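Local coordinates for protein protease Do-like 2, chloroplastic (Arabidopsis thaliana, PDB 4FLN) that makes the primary cut in photodamaged D1 protein of plant photosystem II, acting as a serine protease of the chloroplast, at residues S371-A376 with S497-D502; L378-L383 with Q415-S420; D61-W66 with E385-E390; N425-G430 with E480-A485. All blocks are in the same frame, centred on the assembly; numbering follows the deposited sequence.

Contact 1 of 4, residues S371-A376 with S497-D502; sequences SYIIVA and SERSAD
Y372 lays its ring against the backbone of S497-D502, with the carbonyl carbon of R499 and the amide of S500 over one face, the former 3.6 Å above the ring plane. Its CG stands between the backbone N and the carbonyl carbon (chi1 79°), the torsion that swings the ring across the other segment. At the far end OH is 3.0 Å from both S497 O and R499 O, so its proton can serve either carbonyl. A phenylalanine here would keep the ring but would probably cost S497 O its hydroxyl partner, while R499 O would still have S497 OG. One residue further on, I374 N donates to E498 O at 2.9 Å. S500 uses its small hydroxyl twice, accepting from Y372 N at 3.0 Å and donating to D502 OD2. The other carboxylate oxygen, D502 OD1, takes S371 OG at 2.8 Å from above the carboxylate plane. I373 and R499 extend alongside each other, and I373 CD1 sits over one guanidinium face near its border, while R499 NH2 pairs with D458. Both side chains also touch A454 of helix 450-459. A segment held between a short strand and this helix is consistent with an internal ligand in a PDZ groove, and its chemistry suggests that polar bonds set the register while the Y372 ring and I373 supply apolar cover.

Contact 2 of 4, residues L378-L383 with Q415-S420; sequences LVFTPL and QIVILS
F380 and L419 meet as an antiparallel non-hydrogen-bonded pair, and the phenylalanine can be followed outward from the strand. Its CB lies 4.1 Å from V417 CG1, on the face that F380, V417, L419 and P382 share. Next, CD1 passes 3.6 Å from I418 O, which sits at the ring edge near its plane. F380 CE1 then reaches L419 CB at 3.8 Å, the two side chains crossing at a slant, and beyond this contact the ring meets F467. F380 CG is anti to the carbonyl carbon (chi1 -62°), which turns the ring toward L419. A large flat group suits this buried place because it spans several apolar neighbours at once. The opposite face carries T381 and I418, the hydrogen-bonded pair: I418 N donates almost straight to T381 O at 2.8 Å, and T381 N returns a bond to I418 O. Further along, L383 N donates to I416 O, and a water spans L383 O and I416 N. Proline is tolerated at P382 because this pair with V417 asks for no N-H toward the partner strand; its ring instead rests beside the amide of Q415, CG to OE1 3.6 Å, while that OE1 accepts from I450 N. The chemistry is thus divided: main-chain bonds fix the register of two PDZ strands, and mostly apolar side chains pack on both faces.

Contact 3 of 4, residues D61-W66 with E385-E390; sequences DYSLPW and EPLIEE
E390 OE2 is gripped by two successive backbone amides, Y62 N and S63 N, each 3.0 Å away. The first approaches on the syn lone pair and the second from above the carboxylate plane, 50° out of it. A glutamate suits this place because its chain, with CG anti to the backbone N (chi1 -174°) and extended beyond, carries the carboxylate from the helix to the loop. Replacing it by an alanine would probably leave both amides without their acceptor and hold the loop less firmly to the helix. Next to these bonds, Y62 turns a ring face to P386 CB, a CH-pi contact 3.5 Å from the centroid and close to the ring normal. Proline fits the first turn of helix 385-391, where no helical acceptor precedes its nitrogen. L387 CD1 packs 3.8 Å from Y62 CB, and S63 OG bonds to E391. The result joins a loop between the first two strands of the trypsin-like barrel, the position of loop LA in HtrA-type proteases, to a helix of the second PDZ domain: a protease-PDZ interface within one chain.

Contact 4 of 4, residues N425-G430 with E480-A485; sequences NEVNIG and EASNSA
V427 supplies most of the touching on the loop side, its two methyl branches set against one side of helix 479-493. CG2 meets A485 CB at 3.7 Å, and CG1 meets A481 CB at 3.9 Å, with S482 OG at a similar distance from that same branch. The two alanines are four residues apart, so their methyls rise on the same side of the helix, one turn from each other; their small size lets the branched valine come close to the helix surface. Beside them N425 OD1 lies 3.9 Å from A485 CB, a van der Waals contact rather than a polar bond; N425 CG, anti to the backbone N (chi1 -168°), carries the amide toward that alanine. The next shell fixes where V427 stands. It is the third residue of a type I beta turn from N425 to N428, closed by a weak backbone bond. N428 OD1 strengthens the turn by accepting from N425 N at 2.8 Å, and its other amide atom, ND2, donates to L423 O and A376 O, so one asparagine ties the turn to the chain just before it and to A376. On the helix, S482 OG returns to E478 O, while the helical bond from A485 N to A481 O, 3.1 Å, sets the spacing of the two alanines. Outermost, N264 ND2 of the second subunit donates to V427 O and I429 O, and there I429 packs on P265 of that subunit. The whole is a turn between two strands of the second PDZ domain resting on the helix that follows its last strand, at the edge where another subunit arrives.

Contacts 1 and 2 share one sheet: their centres are 11 Å apart, and I373 O lies 2.9 Å from F380 N, a probable hydrogen bond between adjacent strands. Contact 3 borders both, its centre 11 Å from that of contact 2, where P65 meets T381 and L387 meets I418, and 15 Å from contact 1, where W66 packs edge-to-face on Y372. Contact 4 lies further out, 16 Å from contact 1 and 25 Å from contact 3 between centres; it touches contact 1 where A376 CB meets S482 OG, and contact 2 where L378 CD2 meets N428 CB. All lie away from the triad H91, D122 and S200, assigned by similarity, and only contact 3 reaches into the protease region.

Contact 1 of 4, residues S371-A376 with S497-D502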
loop_
_atom_site.group_PDB
_atom_site.type_symbol
_atom_site.label_atom_id
_atom_site.label_comp_id
_atom_site.label_asym_id
_atom_site.label_seq_id
_atom_site.Cartn_x
_atom_site.Cartn_y
_atom_site.Cartn_z
ATOM N N SER B 371 -5.660 30.988 21.707
ATOM C CA SER B 371 -6.572 32.115 21.658
ATOM C C SER B 371 -7.516 31.990 20.477
ATOM O O SER B 371 -7.167 31.416 19.440
ATOM C CB SER B 371 -5.779 33.407 21.528
ATOM O OG SER B 371 -4.699 33.407 22.436
ATOM N N TYR B 372 -8.725 32.508 20.648
ATOM C CA TYR B 372 -9.657 32.606 19.540
ATOM C C TYR B 372 -10.664 33.726 19.742
ATOM O O TYR B 372 -11.004 34.069 20.871
ATOM C CB TYR B 372 -10.348 31.263 19.273
ATOM C CG TYR B 372 -11.476 30.906 20.207
ATOM C CD1 TYR B 372 -12.797 31.161 19.855
ATOM C CD2 TYR B 372 -11.228 30.287 21.426
ATOM C CE1 TYR B 372 -13.839 30.825 20.697
ATOM C CE2 TYR B 372 -12.265 29.945 22.275
ATOM C CZ TYR B 372 -13.569 30.215 21.906
ATOM O OH TYR B 372 -14.607 29.883 22.745
ATOM N N ILE B 373 -11.112 34.309 18.637
ATOM C CA ILE B 373 -12.177 35.301 18.661
ATOM C C ILE B 373 -13.087 35.088 17.449
ATOM O O ILE B 373 -12.612 34.768 16.357
ATOM C CB ILE B 373 -11.614 36.745 18.730
ATOM C CG1 ILE B 373 -12.745 37.769 18.781
ATOM C CG2 ILE B 373 -10.681 37.026 17.568
ATOM C CD1 ILE B 373 -12.268 39.185 19.049
ATOM N N ILE B 374 -14.393 35.231 17.654
ATOM C CA ILE B 374 -15.372 35.000 16.596
ATOM C C ILE B 374 -16.216 36.242 16.334
ATOM O O ILE B 374 -16.852 36.776 17.238
ATOM C CB ILE B 374 -16.306 33.830 16.952
ATOM C CG1 ILE B 374 -15.495 32.624 17.420
ATOM C CG2 ILE B 374 -17.163 33.436 15.759
ATOM C CD1 ILE B 374 -16.337 31.403 17.720
ATOM N N VAL B 375 -16.203 36.712 15.094
ATOM C CA VAL B 375 -17.010 37.863 14.703
ATOM C C VAL B 375 -17.900 37.494 13.529
ATOM O O VAL B 375 -17.413 37.060 12.488
ATOM C CB VAL B 375 -16.144 39.059 14.268
ATOM C CG1 VAL B 375 -16.927 40.346 14.439
ATOM C CG2 VAL B 375 -14.858 39.110 15.065
ATOM N N ALA B 376 -19.204 37.666 13.694
ATOM C CA ALA B 376 -20.140 37.365 12.623
ATOM C C ALA B 376 -19.947 35.926 12.128
ATOM O O ALA B 376 -20.140 35.616 10.944
ATOM C CB ALA B 376 -19.973 38.366 11.485
ATOM N N SER B 497 -18.464 30.465 24.122
ATOM C CA SER B 497 -18.037 31.859 24.201
ATOM C C SER B 497 -17.488 32.398 22.887
ATOM O O SER B 497 -16.927 31.655 22.087
ATOM C CB SER B 497 -16.980 32.023 25.296
ATOM O OG SER B 497 -16.150 33.140 25.035
ATOM N N GLU B 498 -17.643 33.703 22.684
ATOM C CA GLU B 498 -17.158 34.363 21.479
ATOM C C GLU B 498 -15.640 34.417 21.477
ATOM O O GLU B 498 -15.010 34.510 20.421
ATOM C CB GLU B 498 -17.705 35.786 21.400
ATOM C CG GLU B 498 -17.206 36.693 22.501
ATOM C CD GLU B 498 -16.713 38.021 21.975
ATOM O OE1 GLU B 498 -15.957 38.701 22.700
ATOM O OE2 GLU B 498 -17.080 38.386 20.838
ATOM N N ARG B 499 -15.066 34.358 22.673
ATOM C CA ARG B 499 -13.634 34.508 22.860
ATOM C C ARG B 499 -13.058 33.355 23.644
ATOM O O ARG B 499 -13.765 32.453 24.090
ATOM C CB ARG B 499 -13.330 35.770 23.675
ATOM C CG ARG B 499 -13.353 37.066 22.920
ATOM C CD ARG B 499 -13.149 38.230 23.870
ATOM N NE ARG B 499 -13.920 39.395 23.442
ATOM C CZ ARG B 499 -13.392 40.517 22.958
ATOM N NH1 ARG B 499 -12.076 40.646 22.850
ATOM N NH2 ARG B 499 -14.183 41.516 22.593
ATOM N N SER B 500 -11.747 33.426 23.817
ATOM C CA SER B 500 -11.047 32.682 24.837
ATOM C C SER B 500 -10.655 33.747 25.851
ATOM O O SER B 500 -10.426 34.899 25.482
ATOM C CB SER B 500 -9.813 31.997 24.252
ATOM O OG SER B 500 -8.989 32.927 23.574
ATOM N N ALA B 501 -10.590 33.364 27.123
ATOM C CA ALA B 501 -10.465 34.316 28.226
ATOM C C ALA B 501 -9.381 35.400 28.065
ATOM O O ALA B 501 -9.609 36.571 28.388
ATOM C CB ALA B 501 -10.267 33.561 29.520
ATOM N N ASP B 502 -8.213 35.012 27.561
ATOM C CA ASP B 502 -7.067 35.916 27.445
ATOM C C ASP B 502 -7.328 37.173 26.615
ATOM O O ASP B 502 -6.569 38.139 26.695
ATOM C CB ASP B 502 -5.871 35.167 26.868
ATOM C CG ASP B 502 -6.243 34.313 25.670
ATOM O OD1 ASP B 502 -5.983 34.739 24.525
ATOM O OD2 ASP B 502 -6.799 33.212 25.876
#

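Contact 2 of 4, residues L378-L383 with Q415-S420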
loop_
_atom_site.group_PDB
_atom_site.type_symbol
_atom_site.label_atom_id
_atom_site.label_comp_id
_atom_site.label_asym_id
_atom_site.label_seq_id
_atom_site.Cartn_x
_atom_site.Cartn_y
_atom_site.Cartn_z
ATOM N N LEU B 378 -17.197 34.500 11.931
ATOM C CA LEU B 378 -15.841 34.359 11.398
ATOM C C LEU B 378 -14.891 34.000 12.535
ATOM O O LEU B 378 -14.694 34.775 13.470
ATOM C CB LEU B 378 -15.356 35.633 10.689
ATOM C CG LEU B 378 -16.118 36.272 9.517
ATOM C CD1 LEU B 378 -15.135 36.926 8.564
ATOM C CD2 LEU B 378 -17.010 35.290 8.777
ATOM N N VAL B 379 -14.292 32.822 12.440
ATOM C CA VAL B 379 -13.502 32.296 13.538
ATOM C C VAL B 379 -12.013 32.520 13.305
ATOM O O VAL B 379 -11.443 32.024 12.324
ATOM C CB VAL B 379 -13.797 30.800 13.752
ATOM C CG1 VAL B 379 -12.774 30.175 14.662
ATOM C CG2 VAL B 379 -15.195 30.624 14.315
ATOM N N PHE B 380 -11.396 33.275 14.212
ATOM C CA PHE B 380 -9.972 33.606 14.127
ATOM C C PHE B 380 -9.111 32.908 15.202
ATOM O O PHE B 380 -9.484 32.855 16.371
ATOM C CB PHE B 380 -9.781 35.124 14.232
ATOM C CG PHE B 380 -10.431 35.906 13.126
ATOM C CD1 PHE B 380 -9.888 35.917 11.854
ATOM C CD2 PHE B 380 -11.561 36.661 13.365
ATOM C CE1 PHE B 380 -10.467 36.647 10.840
ATOM C CE2 PHE B 380 -12.151 37.393 12.353
ATOM C CZ PHE B 380 -11.602 37.383 11.087
ATOM N N THR B 381 -7.967 32.364 14.796
ATOM C CA THR B 381 -6.928 31.937 15.738
ATOM C C THR B 381 -5.545 32.273 15.199
ATOM O O THR B 381 -5.376 32.497 13.992
ATOM C CB THR B 381 -6.927 30.424 16.005
ATOM O OG1 THR B 381 -7.217 29.729 14.789
ATOM C CG2 THR B 381 -7.930 30.052 17.052
ATOM N N PRO B 382 -4.541 32.298 16.093
ATOM C CA PRO B 382 -3.159 32.429 15.630
ATOM C C PRO B 382 -2.710 31.128 14.967
ATOM O O PRO B 382 -3.106 30.037 15.381
ATOM C CB PRO B 382 -2.380 32.689 16.921
ATOM C CG PRO B 382 -3.402 33.094 17.924
ATOM C CD PRO B 382 -4.622 32.317 17.559
ATOM N N LEU B 383 -1.920 31.252 13.911
ATOM C CA LEU B 383 -1.362 30.097 13.244
ATOM C C LEU B 383 -0.320 29.514 14.187
ATOM O O LEU B 383 0.483 30.244 14.776
ATOM C CB LEU B 383 -0.710 30.531 11.930
ATOM C CG LEU B 383 -0.665 29.638 10.685
ATOM C CD1 LEU B 383 0.705 29.746 10.057
ATOM C CD2 LEU B 383 -1.004 28.195 10.976
ATOM N N GLN B 415 2.077 37.844 15.482
ATOM C CA GLN B 415 1.471 36.572 15.132
ATOM C C GLN B 415 0.972 36.665 13.715
ATOM O O GLN B 415 0.864 37.747 13.151
ATOM C CB GLN B 415 0.275 36.256 16.027
ATOM C CG GLN B 415 0.604 35.942 17.461
ATOM C CD GLN B 415 -0.641 35.696 18.288
ATOM O OE1 GLN B 415 -1.698 36.250 18.006
ATOM N NE2 GLN B 415 -0.523 34.857 19.312
ATOM N N ILE B 416 0.683 35.507 13.144
ATOM C CA ILE B 416 -0.072 35.413 11.919
ATOM C C ILE B 416 -1.459 35.029 12.396
ATOM O O ILE B 416 -1.640 33.999 13.055
ATOM C CB ILE B 416 0.485 34.315 10.982
ATOM C CG1 ILE B 416 1.933 34.611 10.603
ATOM C CG2 ILE B 416 -0.346 34.205 9.726
ATOM C CD1 ILE B 416 2.583 33.503 9.813
ATOM N N VAL B 417 -2.433 35.881 12.112
ATOM C CA VAL B 417 -3.796 35.587 12.491
ATOM C C VAL B 417 -4.495 34.984 11.289
ATOM O O VAL B 417 -4.440 35.530 10.183
ATOM C CB VAL B 417 -4.546 36.843 12.930
ATOM C CG1 VAL B 417 -5.936 36.465 13.444
ATOM C CG2 VAL B 417 -3.754 37.578 13.990
ATOM N N ILE B 418 -5.134 33.843 11.496
ATOM C CA ILE B 418 -5.840 33.222 10.402
ATOM C C ILE B 418 -7.324 33.111 10.684
ATOM O O ILE B 418 -7.764 33.042 11.829
ATOM C CB ILE B 418 -5.294 31.828 10.068
ATOM C CG1 ILE B 418 -5.640 30.849 11.186
ATOM C CG2 ILE B 418 -3.797 31.882 9.824
ATOM C CD1 ILE B 418 -5.804 29.431 10.700
ATOM N N LEU B 419 -8.085 33.112 9.606
ATOM C CA LEU B 419 -9.480 32.783 9.645
ATOM C C LEU B 419 -9.529 31.302 9.322
ATOM O O LEU B 419 -9.261 30.905 8.189
ATOM C CB LEU B 419 -10.166 33.573 8.544
ATOM C CG LEU B 419 -11.577 33.171 8.167
ATOM C CD1 LEU B 419 -12.420 33.136 9.412
ATOM C CD2 LEU B 419 -12.108 34.172 7.187
ATOM N N SER B 420 -9.859 30.476 10.307
ATOM C CA SER B 420 -9.878 29.025 10.082
ATOM C C SER B 420 -11.143 28.548 9.356
ATOM O O SER B 420 -11.054 27.953 8.283
ATOM C CB SER B 420 -9.603 28.224 11.364
ATOM O OG SER B 420 -10.202 28.820 12.497
HETATM O O HOH W 1 1.591 32.932 14.408
#

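Contact 3 of 4, residues D61-W66 with E385-E390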
loop_
_atom_site.group_PDB
_atom_site.type_symbol
_atom_site.label_atom_id
_atom_site.label_comp_id
_atom_site.label_asym_id
_atom_site.label_seq_id
_atom_site.Cartn_x
_atom_site.Cartn_y
_atom_site.Cartn_z
ATOM N N ASP B 61 -7.997 21.175 21.444
ATOM C CA ASP B 61 -8.103 20.988 20.009
ATOM C C ASP B 61 -7.801 22.345 19.380
ATOM O O ASP B 61 -8.390 23.344 19.772
ATOM C CB ASP B 61 -9.520 20.524 19.663
ATOM C CG ASP B 61 -9.751 20.357 18.167
ATOM O OD1 ASP B 61 -9.742 19.204 17.688
ATOM O OD2 ASP B 61 -9.968 21.373 17.468
ATOM N N TYR B 62 -6.868 22.407 18.436
ATOM C CA TYR B 62 -6.549 23.688 17.791
ATOM C C TYR B 62 -7.511 24.056 16.663
ATOM O O TYR B 62 -7.832 25.234 16.453
ATOM C CB TYR B 62 -5.094 23.711 17.318
ATOM C CG TYR B 62 -4.144 23.453 18.455
ATOM C CD1 TYR B 62 -3.559 24.501 19.150
ATOM C CD2 TYR B 62 -3.868 22.159 18.866
ATOM C CE1 TYR B 62 -2.706 24.265 20.208
ATOM C CE2 TYR B 62 -3.018 21.913 19.920
ATOM C CZ TYR B 62 -2.442 22.968 20.588
ATOM O OH TYR B 62 -1.593 22.712 21.633
ATOM N N SER B 63 -7.961 23.033 15.944
ATOM C CA SER B 63 -8.914 23.201 14.863
ATOM C C SER B 63 -10.172 23.867 15.390
ATOM O O SER B 63 -10.688 24.806 14.787
ATOM C CB SER B 63 -9.240 21.845 14.245
ATOM O OG SER B 63 -8.059 21.207 13.785
ATOM N N LEU B 64 -10.655 23.381 16.527
ATOM C CA LEU B 64 -11.790 23.994 17.211
ATOM C C LEU B 64 -11.358 24.400 18.627
ATOM O O LEU B 64 -11.491 23.607 19.560
ATOM C CB LEU B 64 -12.952 22.998 17.293
ATOM C CG LEU B 64 -13.302 22.165 16.052
ATOM C CD1 LEU B 64 -14.022 20.878 16.448
ATOM C CD2 LEU B 64 -14.129 22.964 15.054
ATOM N N PRO B 65 -10.811 25.621 18.797
ATOM C CA PRO B 65 -10.209 25.823 20.119
ATOM C C PRO B 65 -11.112 26.386 21.222
ATOM O O PRO B 65 -10.608 27.128 22.066
ATOM C CB PRO B 65 -9.144 26.872 19.816
ATOM C CG PRO B 65 -9.775 27.708 18.732
ATOM C CD PRO B 65 -10.572 26.755 17.887
ATOM N N TRP B 66 -12.381 25.992 21.259
ATOM C CA TRP B 66 -13.234 26.161 22.433
ATOM C C TRP B 66 -13.351 24.797 23.087
ATOM O O TRP B 66 -14.024 24.632 24.097
ATOM C CB TRP B 66 -14.610 26.708 22.048
ATOM C CG TRP B 66 -15.119 26.094 20.798
ATOM C CD1 TRP B 66 -15.833 24.942 20.687
ATOM C CD2 TRP B 66 -14.923 26.577 19.465
ATOM N NE1 TRP B 66 -16.107 24.682 19.366
ATOM C CE2 TRP B 66 -15.556 25.671 18.595
ATOM C CE3 TRP B 66 -14.275 27.693 18.922
ATOM C CZ2 TRP B 66 -15.560 25.842 17.212
ATOM C CZ3 TRP B 66 -14.283 27.863 17.555
ATOM C CH2 TRP B 66 -14.922 26.941 16.713
ATOM N N GLU B 385 2.106 25.600 14.960
ATOM C CA GLU B 385 2.494 24.321 14.392
ATOM C C GLU B 385 1.456 23.219 14.674
ATOM O O GLU B 385 1.034 22.505 13.759
ATOM C CB GLU B 385 3.897 23.926 14.842
ATOM C CG GLU B 385 4.837 23.655 13.673
ATOM C CD GLU B 385 5.224 24.917 12.904
ATOM O OE1 GLU B 385 5.487 25.957 13.553
ATOM O OE2 GLU B 385 5.271 24.868 11.653
ATOM N N PRO B 386 1.023 23.094 15.939
ATOM C CA PRO B 386 -0.025 22.127 16.283
ATOM C C PRO B 386 -1.262 22.265 15.398
ATOM O O PRO B 386 -1.797 21.246 14.960
ATOM C CB PRO B 386 -0.376 22.495 17.718
ATOM C CG PRO B 386 0.859 23.099 18.261
ATOM C CD PRO B 386 1.500 23.832 17.118
ATOM N N LEU B 387 -1.706 23.494 15.134
ATOM C CA LEU B 387 -2.864 23.703 14.260
ATOM C C LEU B 387 -2.621 23.108 12.871
ATOM O O LEU B 387 -3.448 22.371 12.340
ATOM C CB LEU B 387 -3.215 25.194 14.149
ATOM C CG LEU B 387 -4.417 25.547 13.264
ATOM C CD1 LEU B 387 -5.578 24.653 13.622
ATOM C CD2 LEU B 387 -4.804 27.014 13.432
ATOM N N ILE B 388 -1.478 23.451 12.293
ATOM C CA ILE B 388 -1.023 22.868 11.044
ATOM C C ILE B 388 -1.018 21.340 11.137
ATOM O O ILE B 388 -1.637 20.664 10.318
ATOM C CB ILE B 388 0.392 23.386 10.692
ATOM C CG1 ILE B 388 0.371 24.908 10.536
ATOM C CG2 ILE B 388 0.925 22.716 9.434
ATOM C CD1 ILE B 388 1.702 25.512 10.227
ATOM N N GLU B 389 -0.341 20.796 12.145
ATOM C CA GLU B 389 -0.293 19.345 12.324
ATOM C C GLU B 389 -1.692 18.712 12.269
ATOM O O GLU B 389 -1.916 17.715 11.587
ATOM C CB GLU B 389 0.394 18.985 13.645
ATOM C CG GLU B 389 1.664 18.151 13.504
ATOM C CD GLU B 389 2.872 18.968 13.043
ATOM O OE1 GLU B 389 2.858 19.483 11.901
ATOM O OE2 GLU B 389 3.840 19.094 13.828
ATOM N N GLU B 390 -2.634 19.311 12.981
ATOM C CA GLU B 390 -3.959 18.743 13.129
ATOM C C GLU B 390 -4.829 18.880 11.878
ATOM O O GLU B 390 -5.677 18.026 11.613
ATOM C CB GLU B 390 -4.651 19.393 14.323
ATOM C CG GLU B 390 -5.985 18.788 14.669
ATOM C CD GLU B 390 -6.697 19.568 15.743
ATOM O OE1 GLU B 390 -7.804 19.158 16.137
ATOM O OE2 GLU B 390 -6.149 20.597 16.189
#

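Contact 4 of 4, residues N425-G430 with E480-A485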
loop_
_atom_site.group_PDB
_atom_site.type_symbol
_atom_site.label_atom_id
_atom_site.label_comp_id
_atom_site.label_asym_id
_atom_site.label_seq_id
_atom_site.Cartn_x
_atom_site.Cartn_y
_atom_site.Cartn_z
ATOM N N ASN B 425 -24.040 31.703 8.171
ATOM C CA ASN B 425 -25.123 32.543 8.677
ATOM C C ASN B 425 -25.446 33.697 7.726
ATOM O O ASN B 425 -24.641 34.055 6.870
ATOM C CB ASN B 425 -24.777 33.094 10.061
ATOM C CG ASN B 425 -25.971 33.731 10.752
ATOM O OD1 ASN B 425 -26.160 34.951 10.712
ATOM N ND2 ASN B 425 -26.789 32.901 11.392
ATOM N N GLU B 426 -26.623 34.287 7.893
ATOM C CA GLU B 426 -27.105 35.288 6.950
ATOM C C GLU B 426 -26.235 36.549 6.840
ATOM O O GLU B 426 -26.313 37.273 5.849
ATOM C CB GLU B 426 -28.557 35.653 7.253
ATOM N N VAL B 427 -25.419 36.828 7.848
ATOM C CA VAL B 427 -24.560 38.008 7.788
ATOM C C VAL B 427 -23.307 37.748 6.946
ATOM O O VAL B 427 -22.756 38.658 6.320
ATOM C CB VAL B 427 -24.119 38.466 9.188
ATOM C CG1 VAL B 427 -24.061 39.978 9.243
ATOM C CG2 VAL B 427 -25.063 37.928 10.248
ATOM N N ASN B 428 -22.852 36.500 6.971
ATOM C CA ASN B 428 -21.632 36.096 6.291
ATOM C C ASN B 428 -21.804 35.467 4.897
ATOM O O ASN B 428 -20.847 34.921 4.339
ATOM C CB ASN B 428 -20.748 35.238 7.204
ATOM C CG ASN B 428 -21.427 33.965 7.671
ATOM O OD1 ASN B 428 -22.016 33.225 6.877
ATOM N ND2 ASN B 428 -21.329 33.692 8.971
ATOM N N ILE B 429 -23.020 35.505 4.352
ATOM C CA ILE B 429 -23.272 34.851 3.067
ATOM C C ILE B 429 -22.233 35.261 2.030
ATOM O O ILE B 429 -21.905 36.440 1.882
ATOM C CB ILE B 429 -24.691 35.135 2.510
ATOM C CG1 ILE B 429 -24.747 36.504 1.832
ATOM C CG2 ILE B 429 -25.750 35.019 3.610
ATOM C CD1 ILE B 429 -26.152 36.931 1.482
ATOM N N GLY B 430 -21.707 34.264 1.328
ATOM C CA GLY B 430 -20.644 34.466 0.363
ATOM C C GLY B 430 -19.281 34.227 0.989
ATOM O O GLY B 430 -18.317 33.896 0.296
ATOM N N GLU B 480 -23.784 46.189 13.184
ATOM C CA GLU B 480 -24.957 46.010 14.033
ATOM C C GLU B 480 -25.590 44.632 13.849
ATOM O O GLU B 480 -25.993 43.990 14.822
ATOM C CB GLU B 480 -25.980 47.131 13.800
ATOM N N ALA B 481 -25.664 44.179 12.604
ATOM C CA ALA B 481 -26.226 42.866 12.305
ATOM C C ALA B 481 -25.343 41.741 12.842
ATOM O O ALA B 481 -25.846 40.701 13.266
ATOM C CB ALA B 481 -26.444 42.705 10.802
ATOM N N SER B 482 -24.028 41.946 12.814
ATOM C CA SER B 482 -23.094 40.960 13.346
ATOM C C SER B 482 -23.353 40.712 14.821
ATOM O O SER B 482 -23.320 39.576 15.290
ATOM C CB SER B 482 -21.648 41.415 13.152
ATOM O OG SER B 482 -21.241 41.258 11.808
ATOM N N ASN B 483 -23.609 41.787 15.553
ATOM C CA ASN B 483 -23.853 41.681 16.980
ATOM C C ASN B 483 -25.145 40.934 17.289
ATOM O O ASN B 483 -25.149 40.010 18.099
ATOM C CB ASN B 483 -23.813 43.065 17.626
ATOM C CG ASN B 483 -22.421 43.677 17.588
ATOM O OD1 ASN B 483 -22.198 44.723 16.978
ATOM N ND2 ASN B 483 -21.471 43.010 18.229
ATOM N N SER B 484 -26.230 41.316 16.620
ATOM C CA SER B 484 -27.516 40.635 16.766
ATOM C C SER B 484 -27.395 39.134 16.517
ATOM O O SER B 484 -28.118 38.335 17.115
ATOM C CB SER B 484 -28.551 41.213 15.796
ATOM O OG SER B 484 -28.575 42.628 15.839
ATOM N N ALA B 485 -26.492 38.755 15.619
ATOM C CA ALA B 485 -26.353 37.356 15.236
ATOM C C ALA B 485 -25.527 36.574 16.248
ATOM O O ALA B 485 -25.597 35.347 16.296
ATOM C CB ALA B 485 -25.747 37.237 13.839
#